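Local coordinates for reticulocyte binding protein (Streptococcus agalactiae COH1, PDB 3FAW), which probably acts as a cell-wall-anchored pullulanase, hydrolysing alpha-1,6-glycosidic linkages in branched alpha-glucans such as pullulan and glycogen, at residues A[214-219]-A[402-407]; A[409-414]-A[489-494]; A[760-765]-A[801-806]. All coordinates share one frame; numbering follows the deposited sequence.

Interaction 1 (A[214-219]-A[402-407]); sequences VKILDP and EDIEPN
Over one face of the Asp403 carboxylate, the flat group of this contact, lies a methyl group, CG2 of Val214, which comes to 3.4 Å from Asp403 OD2. The water bound at OD2 lies instead close to the carboxylate plane, out beyond the oxygen, donating to Asp403 OD2 at 2.7 Å and to the carbonyl oxygen Lys215 O at 3.0 Å. At the far end, CD of the puckered Pro219 ring lies 3.8 Å from Ile404 CD1, with CG beside it.

Between these two ends, Ile216 packs on both Asp403 and Ile404. The side chains of Ile216 and Asp403 run past each other in opposite directions, bringing Ile216 CG2 to 3.4 Å from Asp403 CB, while those of Ile216 and Ile404 cross at about a right angle, with Ile216 CD1 3.8 Å from Ile404 CG1. With chi1 at 69°, CG1 of Ile216 is wedged between backbone N and carbonyl carbon, and CG2 is the branch turned to Asp403. The extended outer torsion of Ile404 (chi2 175°) carries CD1 on to Pro219 and to within 3.8 Å of Leu217 O.

Asp403 OD2 also forms a salt bridge with Lys237, and the carbonyl oxygen of Asp403 accepts a hydrogen bond from Arg209, so the loop is also held by Lys237 and by Arg209 of strand 202-209. Residues 214-219 come from the carbohydrate-binding module 48, and 402-407 from a loop of the catalytic domain.

No direct hydrogen bond links the two segments. The direct contact is aliphatic, supplemented by one bridging water, while the salt bridge to Lys237 probably stabilises the charge of a carboxylate that has a methyl over one face.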
loop_
_atom_site.group_PDB
_atom_site.type_symbol
_atom_site.label_atom_id
_atom_site.label_comp_id
_atom_site.label_asym_id
_atom_site.label_seq_id
_atom_site.Cartn_x
_atom_site.Cartn_y
_atom_site.Cartn_z
ATOM N N VAL A 214 -31.260 -5.187 -4.495
ATOM C CA VAL A 214 -29.991 -5.676 -3.954
ATOM C C VAL A 214 -29.616 -4.960 -2.651
ATOM O O VAL A 214 -29.906 -3.779 -2.479
ATOM C CB VAL A 214 -28.853 -5.559 -5.001
ATOM C CG1 VAL A 214 -28.454 -4.098 -5.232
ATOM C CG2 VAL A 214 -27.658 -6.406 -4.585
ATOM N N LYS A 215 -28.981 -5.693 -1.738
ATOM C CA LYS A 215 -28.589 -5.154 -0.431
ATOM C C LYS A 215 -27.111 -4.780 -0.432
ATOM O O LYS A 215 -26.249 -5.634 -0.685
ATOM C CB LYS A 215 -28.910 -6.159 0.681
ATOM C CG LYS A 215 -30.413 -6.415 0.834
ATOM C CD LYS A 215 -30.742 -7.542 1.808
ATOM C CE LYS A 215 -32.247 -7.817 1.813
ATOM N NZ LYS A 215 -32.653 -8.895 2.758
ATOM N N ILE A 216 -26.823 -3.509 -0.149
ATOM C CA ILE A 216 -25.462 -2.964 -0.293
ATOM C C ILE A 216 -24.852 -2.459 1.021
ATOM O O ILE A 216 -25.553 -2.231 2.009
ATOM C CB ILE A 216 -25.393 -1.846 -1.395
ATOM C CG1 ILE A 216 -26.124 -0.566 -0.975
ATOM C CG2 ILE A 216 -25.967 -2.364 -2.717
ATOM C CD1 ILE A 216 -25.300 0.394 -0.149
ATOM N N LEU A 217 -23.530 -2.292 1.007
ATOM C CA LEU A 217 -22.771 -1.819 2.166
ATOM C C LEU A 217 -22.455 -0.344 1.987
ATOM O O LEU A 217 -21.854 0.043 0.988
ATOM C CB LEU A 217 -21.468 -2.618 2.319
ATOM C CG LEU A 217 -20.418 -2.082 3.302
ATOM C CD1 LEU A 217 -21.024 -1.873 4.685
ATOM C CD2 LEU A 217 -19.202 -3.015 3.384
ATOM N N ASP A 218 -22.871 0.473 2.954
ATOM C CA ASP A 218 -22.559 1.902 2.962
ATOM C C ASP A 218 -21.047 2.102 2.782
ATOM O O ASP A 218 -20.264 1.701 3.646
ATOM C CB ASP A 218 -23.033 2.522 4.283
ATOM C CG ASP A 218 -22.940 4.037 4.301
ATOM O OD1 ASP A 218 -22.436 4.641 3.327
ATOM O OD2 ASP A 218 -23.376 4.636 5.307
ATOM N N PRO A 219 -20.626 2.702 1.649
ATOM C CA PRO A 219 -19.188 2.910 1.453
ATOM C C PRO A 219 -18.535 3.854 2.469
ATOM O O PRO A 219 -17.335 3.762 2.683
ATOM C CB PRO A 219 -19.086 3.472 0.023
ATOM C CG PRO A 219 -20.434 3.903 -0.349
ATOM C CD PRO A 219 -21.424 3.180 0.506
ATOM N N GLU A 402 -20.643 -1.668 -7.565
ATOM C CA GLU A 402 -21.472 -1.782 -8.775
ATOM C C GLU A 402 -22.953 -1.947 -8.439
ATOM O O GLU A 402 -23.815 -1.462 -9.173
ATOM C CB GLU A 402 -21.001 -2.935 -9.666
ATOM C CG GLU A 402 -21.504 -2.868 -11.118
ATOM C CD GLU A 402 -20.870 -1.748 -11.938
ATOM O OE1 GLU A 402 -19.913 -1.104 -11.460
ATOM O OE2 GLU A 402 -21.328 -1.511 -13.079
ATOM N N ASP A 403 -23.247 -2.626 -7.333
ATOM C CA ASP A 403 -24.622 -2.737 -6.846
ATOM C C ASP A 403 -25.218 -1.383 -6.465
ATOM O O ASP A 403 -26.418 -1.189 -6.581
ATOM C CB ASP A 403 -24.702 -3.658 -5.623
ATOM C CG ASP A 403 -24.574 -5.132 -5.977
ATOM O OD1 ASP A 403 -24.693 -5.493 -7.166
ATOM O OD2 ASP A 403 -24.363 -5.934 -5.044
ATOM N N ILE A 404 -24.383 -0.460 -5.989
ATOM C CA ILE A 404 -24.871 0.822 -5.477
ATOM C C ILE A 404 -25.312 1.721 -6.621
ATOM O O ILE A 404 -26.420 2.255 -6.614
ATOM C CB ILE A 404 -23.797 1.555 -4.644
ATOM C CG1 ILE A 404 -23.365 0.692 -3.449
ATOM C CG2 ILE A 404 -24.324 2.909 -4.164
ATOM C CD1 ILE A 404 -22.230 1.284 -2.632
ATOM N N GLU A 405 -24.424 1.887 -7.597
ATOM C CA GLU A 405 -24.701 2.680 -8.791
ATOM C C GLU A 405 -23.962 2.033 -9.953
ATOM O O GLU A 405 -22.732 2.005 -9.957
ATOM C CB GLU A 405 -24.232 4.126 -8.597
ATOM C CG GLU A 405 -24.375 5.039 -9.825
ATOM C CD GLU A 405 -25.816 5.242 -10.283
ATOM O OE1 GLU A 405 -26.747 5.141 -9.459
ATOM O OE2 GLU A 405 -26.015 5.525 -11.479
ATOM N N PRO A 406 -24.704 1.499 -10.937
ATOM C CA PRO A 406 -24.030 0.824 -12.041
ATOM C C PRO A 406 -23.385 1.809 -13.013
ATOM O O PRO A 406 -23.799 2.971 -13.094
ATOM C CB PRO A 406 -25.161 0.045 -12.721
ATOM C CG PRO A 406 -26.385 0.833 -12.430
ATOM C CD PRO A 406 -26.170 1.489 -11.090
ATOM N N ASN A 407 -22.369 1.340 -13.731
ATOM C CA ASN A 407 -21.708 2.139 -14.757
ATOM C C ASN A 407 -21.274 3.511 -14.226
ATOM O O ASN A 407 -21.667 4.541 -14.769
ATOM C CB ASN A 407 -22.632 2.317 -15.971
ATOM C CG ASN A 407 -23.333 1.032 -16.369
ATOM O OD1 ASN A 407 -22.724 0.126 -16.934
ATOM N ND2 ASN A 407 -24.623 0.954 -16.081
HETATM O O HOH W 1 -23.860 -5.348 -2.447
#

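Interaction 2 (A[409-414]-A[489-494]); sequences YHFMNE and RTFQGD
Phe411 lays its ring over the backbone of Gly493, whose CA stands 3.5 Å from the ring centroid, almost on the normal, in a CH-pi contact. The first torsion of Phe411 (chi1 -77°) sets CG beside its own backbone N and opposite the carbonyl carbon, sending the ring across to the glycine; Phe411 CB itself, placed by the backbone, lies 3.3 Å from Gly493 O. That oxygen is bonded by Arg419.

Phe491 adopts the other kind of conformer, with CG opposite its backbone N (chi1 -174°). The ring reaches forward along its own segment, where Gly493 N lies over a face, offset toward the rim, and its edge is directed at the face of Phe411. The result is an offset edge-to-face pair, with centroids 5.9 Å apart and planes at 72°; the nearest atoms, Phe411 CZ and Phe491 CE1, are 4.3 Å apart.

The Asp494 carboxylate is also swung beside its own N, which places OD1 at the edge of the Phe411 ring and in its plane, 3.7 Å from Phe411 CD1. The same oxygen accepts the bond from Met412 N at 2.8 Å, met nearly along its C-O axis by a moderately bent N-H. Asp494 OD2 is held by His431, so both oxygens are engaged. Met412 turns at its last torsion and, like Asp494, packs on Trp122 of helix 122-129.

The two loops follow the third and fifth strands of the catalytic TIM barrel, on its C-terminal side. A buried carboxylate fixed through both oxygens orients the Met412 amide; the aromatic and CH-pi contacts beside it pack the two loops together, and further polar ties run through Gln495 and Arg419.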
loop_
_atom_site.group_PDB
_atom_site.type_symbol
_atom_site.label_atom_id
_atom_site.label_comp_id
_atom_site.label_asym_id
_atom_site.label_seq_id
_atom_site.Cartn_x
_atom_site.Cartn_y
_atom_site.Cartn_z
ATOM N N TYR A 409 -18.698 3.973 -10.730
ATOM C CA TYR A 409 -17.623 3.993 -9.725
ATOM C C TYR A 409 -16.295 3.442 -10.236
ATOM O O TYR A 409 -15.224 3.925 -9.860
ATOM C CB TYR A 409 -18.029 3.202 -8.475
ATOM C CG TYR A 409 -18.827 3.987 -7.453
ATOM C CD1 TYR A 409 -18.243 5.032 -6.740
ATOM C CD2 TYR A 409 -20.153 3.659 -7.170
ATOM C CE1 TYR A 409 -18.960 5.744 -5.790
ATOM C CE2 TYR A 409 -20.878 4.366 -6.220
ATOM C CZ TYR A 409 -20.274 5.404 -5.533
ATOM O OH TYR A 409 -20.983 6.101 -4.585
ATOM N N HIS A 410 -16.369 2.420 -11.082
ATOM C CA HIS A 410 -15.164 1.767 -11.579
ATOM C C HIS A 410 -14.696 2.392 -12.891
ATOM O O HIS A 410 -15.483 3.020 -13.608
ATOM C CB HIS A 410 -15.412 0.270 -11.775
ATOM C CG HIS A 410 -15.939 -0.420 -10.555
ATOM N ND1 HIS A 410 -17.221 -0.921 -10.476
ATOM C CD2 HIS A 410 -15.356 -0.687 -9.361
ATOM C CE1 HIS A 410 -17.404 -1.470 -9.288
ATOM N NE2 HIS A 410 -16.288 -1.343 -8.592
ATOM N N PHE A 411 -13.410 2.227 -13.190
ATOM C CA PHE A 411 -12.908 2.470 -14.540
ATOM C C PHE A 411 -13.669 1.525 -15.469
ATOM O O PHE A 411 -13.953 0.385 -15.099
ATOM C CB PHE A 411 -11.407 2.207 -14.654
ATOM C CG PHE A 411 -10.535 3.296 -14.083
ATOM C CD1 PHE A 411 -10.727 4.628 -14.430
ATOM C CD2 PHE A 411 -9.486 2.977 -13.223
ATOM C CE1 PHE A 411 -9.909 5.625 -13.915
ATOM C CE2 PHE A 411 -8.660 3.974 -12.701
ATOM C CZ PHE A 411 -8.872 5.299 -13.051
ATOM N N MET A 412 -14.007 2.008 -16.660
ATOM C CA MET A 412 -14.935 1.303 -17.535
ATOM C C MET A 412 -14.401 1.069 -18.941
ATOM O O MET A 412 -13.563 1.823 -19.444
ATOM C CB MET A 412 -16.245 2.088 -17.631
ATOM C CG MET A 412 -17.219 1.834 -16.490
ATOM S SD MET A 412 -18.672 2.899 -16.614
ATOM C CE MET A 412 -17.935 4.492 -16.248
ATOM N N ASN A 413 -14.900 -0.000 -19.558
ATOM C CA ASN A 413 -14.762 -0.214 -20.991
ATOM C C ASN A 413 -15.786 0.679 -21.686
ATOM O O ASN A 413 -16.734 1.149 -21.052
ATOM C CB ASN A 413 -15.017 -1.682 -21.357
ATOM C CG ASN A 413 -14.014 -2.631 -20.728
ATOM O OD1 ASN A 413 -12.823 -2.551 -20.994
ATOM N ND2 ASN A 413 -14.503 -3.553 -19.905
ATOM N N GLU A 414 -15.596 0.911 -22.983
ATOM C CA GLU A 414 -16.494 1.778 -23.764
ATOM C C GLU A 414 -17.943 1.288 -23.810
ATOM O O GLU A 414 -18.852 2.086 -24.048
ATOM C CB GLU A 414 -15.963 1.969 -25.190
ATOM C CG GLU A 414 -14.725 2.856 -25.257
ATOM C CD GLU A 414 -14.135 2.977 -26.658
ATOM O OE1 GLU A 414 -13.180 3.769 -26.822
ATOM O OE2 GLU A 414 -14.617 2.287 -27.588
ATOM N N ARG A 489 4.421 0.942 -13.382
ATOM C CA ARG A 489 3.691 1.385 -14.574
ATOM C C ARG A 489 2.590 0.393 -14.932
ATOM O O ARG A 489 2.766 -0.477 -15.790
ATOM C CB ARG A 489 4.655 1.577 -15.745
ATOM C CG ARG A 489 5.684 2.658 -15.488
ATOM C CD ARG A 489 6.759 2.696 -16.554
ATOM N NE ARG A 489 7.810 3.643 -16.187
ATOM C CZ ARG A 489 8.851 3.369 -15.401
ATOM N NH1 ARG A 489 9.036 2.156 -14.887
ATOM N NH2 ARG A 489 9.732 4.323 -15.135
ATOM N N THR A 490 1.451 0.540 -14.264
ATOM C CA THR A 490 0.343 -0.413 -14.372
ATOM C C THR A 490 -0.986 0.207 -14.852
ATOM O O THR A 490 -1.987 -0.499 -14.957
ATOM C CB THR A 490 0.096 -1.083 -13.001
ATOM O OG1 THR A 490 -0.212 -0.081 -12.029
ATOM C CG2 THR A 490 1.331 -1.850 -12.541
ATOM N N PHE A 491 -0.999 1.505 -15.157
ATOM C CA PHE A 491 -2.261 2.231 -15.384
ATOM C C PHE A 491 -3.144 1.605 -16.470
ATOM O O PHE A 491 -2.663 1.243 -17.546
ATOM C CB PHE A 491 -1.996 3.699 -15.736
ATOM C CG PHE A 491 -3.250 4.534 -15.844
ATOM C CD1 PHE A 491 -3.863 5.036 -14.703
ATOM C CD2 PHE A 491 -3.817 4.811 -17.084
ATOM C CE1 PHE A 491 -5.023 5.801 -14.793
ATOM C CE2 PHE A 491 -4.975 5.576 -17.185
ATOM C CZ PHE A 491 -5.577 6.075 -16.035
ATOM N N GLN A 492 -4.437 1.490 -16.176
ATOM C CA GLN A 492 -5.426 1.070 -17.170
ATOM C C GLN A 492 -6.412 2.193 -17.455
ATOM O O GLN A 492 -6.565 2.607 -18.602
ATOM C CB GLN A 492 -6.159 -0.193 -16.703
ATOM C CG GLN A 492 -5.249 -1.409 -16.575
ATOM C CD GLN A 492 -4.542 -1.746 -17.876
ATOM O OE1 GLN A 492 -3.313 -1.820 -17.928
ATOM N NE2 GLN A 492 -5.315 -1.936 -18.936
ATOM N N GLY A 493 -7.073 2.687 -16.412
ATOM C CA GLY A 493 -8.018 3.795 -16.544
ATOM C C GLY A 493 -9.263 3.435 -17.335
ATOM O O GLY A 493 -9.603 2.259 -17.468
ATOM N N ASP A 494 -9.945 4.459 -17.847
ATOM C CA ASP A 494 -11.114 4.279 -18.712
ATOM C C ASP A 494 -10.643 4.008 -20.142
ATOM O O ASP A 494 -9.730 4.674 -20.628
ATOM C CB ASP A 494 -11.995 5.535 -18.703
ATOM C CG ASP A 494 -12.773 5.712 -17.404
ATOM O OD1 ASP A 494 -13.402 4.745 -16.935
ATOM O OD2 ASP A 494 -12.785 6.839 -16.869
#

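Interaction 3 (A[760-765]-A[801-806]); sequences RNVLLG and LLIDPL
Arg760 and Ile803 face each other as an antiparallel hydrogen-bonded pair. Arg760 N donates a hydrogen bond to Ile803 O at 3.0 Å, in the carbonyl plane, and Ile803 N returns a bond of 2.9 Å to Arg760 O. Two residues along, Val762 N donates to Leu801 O at 2.7 Å and Leu801 N to Val762 O at 2.9 Å. Asn761 and Leu802 form the non-hydrogen-bonded pair between them, where Asn761 CA makes a CA-H...O contact of 3.3 Å with Leu801 O. That oxygen thus serves a strong N-H and a weak C-H donor, while Ile803 O takes a second bond, from Asn754 ND2.

The side-chain donors of Arg760 are satisfied from outside the pair of strands: its guanidinium forms salt bridges with Asp729, Asp734 and Asp756, the aliphatic chain bent at each of the first three torsions (chi1 -60°). Asn761 ND2 bonds to Ser800 OG, at the start of the partner strand.

Arg760, Val762, Leu801 and Ile803 share one face of the sheet. There Val762 CG2 meets Ile803 CD1 at 4.1 Å, and all three apolar residues pack on Phe752 of strand 748-754. Just past the strand, Leu764 CD1 presses on Leu801 CD1 at 3.4 Å, tighter than ordinary methyl contact.

Strands 760-763 and 800-803 belong to a small antiparallel sheet in the C-terminal domain. Four backbone bonds fix their register, the aliphatic residues of that face, Val762, Leu801 and Ile803, pack against the neighbouring sheet, and the three aspartates probably compensate the charge of the buried arginine beside them.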
loop_
_atom_site.group_PDB
_atom_site.type_symbol
_atom_site.label_atom_id
_atom_site.label_comp_id
_atom_site.label_asym_id
_atom_site.label_seq_id
_atom_site.Cartn_x
_atom_site.Cartn_y
_atom_site.Cartn_z
ATOM N N ARG A 760 40.003 -7.016 -0.451
ATOM C CA ARG A 760 40.248 -6.007 -1.487
ATOM C C ARG A 760 40.921 -4.772 -0.906
ATOM O O ARG A 760 40.511 -4.270 0.141
ATOM C CB ARG A 760 38.942 -5.588 -2.167
ATOM C CG ARG A 760 38.180 -6.714 -2.854
ATOM C CD ARG A 760 38.902 -7.239 -4.090
ATOM N NE ARG A 760 38.933 -6.254 -5.170
ATOM C CZ ARG A 760 37.936 -6.027 -6.026
ATOM N NH1 ARG A 760 36.798 -6.702 -5.945
ATOM N NH2 ARG A 760 38.074 -5.110 -6.974
ATOM N N ASN A 761 41.954 -4.294 -1.596
ATOM C CA ASN A 761 42.597 -3.022 -1.272
ATOM C C ASN A 761 41.873 -1.895 -1.997
ATOM O O ASN A 761 41.778 -1.913 -3.224
ATOM C CB ASN A 761 44.077 -3.045 -1.679
ATOM C CG ASN A 761 44.788 -1.716 -1.423
ATOM O OD1 ASN A 761 44.587 -0.740 -2.149
ATOM N ND2 ASN A 761 45.646 -1.687 -0.411
ATOM N N VAL A 762 41.356 -0.933 -1.237
ATOM C CA VAL A 762 40.702 0.251 -1.802
ATOM C C VAL A 762 41.670 1.436 -1.796
ATOM O O VAL A 762 42.101 1.888 -0.735
ATOM C CB VAL A 762 39.431 0.623 -1.009
ATOM C CG1 VAL A 762 38.806 1.898 -1.560
ATOM C CG2 VAL A 762 38.422 -0.519 -1.053
ATOM N N LEU A 763 41.999 1.938 -2.986
ATOM C CA LEU A 763 42.931 3.058 -3.134
ATOM C C LEU A 763 42.270 4.394 -2.757
ATOM O O LEU A 763 41.149 4.679 -3.174
ATOM C CB LEU A 763 43.456 3.108 -4.574
ATOM C CG LEU A 763 44.482 4.179 -4.954
ATOM C CD1 LEU A 763 45.728 4.126 -4.071
ATOM C CD2 LEU A 763 44.858 4.016 -6.417
ATOM N N LEU A 764 42.970 5.198 -1.959
ATOM C CA LEU A 764 42.499 6.534 -1.575
ATOM C C LEU A 764 43.269 7.627 -2.316
ATOM O O LEU A 764 42.673 8.588 -2.804
ATOM C CB LEU A 764 42.618 6.736 -0.058
ATOM C CG LEU A 764 41.801 5.766 0.802
ATOM C CD1 LEU A 764 41.958 6.079 2.292
ATOM C CD2 LEU A 764 40.335 5.789 0.406
ATOM N N GLY A 765 44.590 7.475 -2.400
ATOM C CA GLY A 765 45.431 8.436 -3.113
ATOM C C GLY A 765 45.429 9.796 -2.437
ATOM O O GLY A 765 44.955 9.933 -1.309
ATOM N N LEU A 801 43.156 1.353 1.966
ATOM C CA LEU A 801 42.541 0.520 2.998
ATOM C C LEU A 801 42.485 -0.920 2.499
ATOM O O LEU A 801 42.094 -1.163 1.360
ATOM C CB LEU A 801 41.117 1.007 3.289
ATOM C CG LEU A 801 40.930 2.058 4.386
ATOM C CD1 LEU A 801 41.874 3.236 4.213
ATOM C CD2 LEU A 801 39.484 2.521 4.407
ATOM N N LEU A 802 42.885 -1.866 3.345
ATOM C CA LEU A 802 42.730 -3.288 3.054
ATOM C C LEU A 802 41.517 -3.804 3.817
ATOM O O LEU A 802 41.511 -3.811 5.052
ATOM C CB LEU A 802 43.983 -4.070 3.457
ATOM C CG LEU A 802 43.962 -5.589 3.253
ATOM C CD1 LEU A 802 43.648 -5.953 1.800
ATOM C CD2 LEU A 802 45.294 -6.192 3.681
ATOM N N ILE A 803 40.497 -4.237 3.081
ATOM C CA ILE A 803 39.224 -4.625 3.678
ATOM C C ILE A 803 38.945 -6.112 3.481
ATOM O O ILE A 803 39.077 -6.636 2.373
ATOM C CB ILE A 803 38.058 -3.794 3.100
ATOM C CG1 ILE A 803 38.319 -2.299 3.317
ATOM C CG2 ILE A 803 36.729 -4.209 3.746
ATOM C CD1 ILE A 803 37.253 -1.404 2.740
ATOM N N ASP A 804 38.559 -6.778 4.570
ATOM C CA ASP A 804 38.212 -8.203 4.556
ATOM C C ASP A 804 37.021 -8.488 3.635
ATOM O O ASP A 804 36.199 -7.607 3.391
ATOM C CB ASP A 804 37.852 -8.681 5.972
ATOM C CG ASP A 804 39.070 -9.014 6.827
ATOM O OD1 ASP A 804 40.181 -8.500 6.566
ATOM O OD2 ASP A 804 38.896 -9.795 7.788
ATOM N N PRO A 805 36.910 -9.731 3.134
ATOM C CA PRO A 805 35.726 -10.093 2.344
ATOM C C PRO A 805 34.413 -9.960 3.126
ATOM O O PRO A 805 34.396 -10.158 4.342
ATOM C CB PRO A 805 35.979 -11.559 1.971
ATOM C CG PRO A 805 37.023 -12.041 2.916
ATOM C CD PRO A 805 37.852 -10.855 3.267
ATOM N N LEU A 806 33.336 -9.613 2.422
ATOM C CA LEU A 806 32.006 -9.467 3.022
ATOM C C LEU A 806 32.007 -8.579 4.276
ATOM O O LEU A 806 31.446 -8.947 5.314
ATOM C CB LEU A 806 31.422 -10.848 3.337
ATOM C CG LEU A 806 31.408 -11.840 2.167
ATOM C CD1 LEU A 806 30.609 -13.078 2.538
ATOM C CD2 LEU A 806 30.837 -11.197 0.903
#

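In the fold
From the N terminus, the contacts follow one another in series, with no nesting or crossing. Interaction 1 closes the long loop from strand 212-216 of the carbohydrate-binding module to the loop after helix 399-402, enclosing the first three barrel strands and joining module to catalytic domain. Interaction 2 opens just beyond it and encloses the fourth and fifth barrel strands. The two adjoin: Glu402 OE1 and His410 ND1, 2.9 Å apart, probably share a hydrogen bond, and Met412 SD packs near Asn407. Interaction 3 closes a short loop in the C-terminal domain, its centre about 65 Å from that of interaction 1, on the opposite side of the chain's centre.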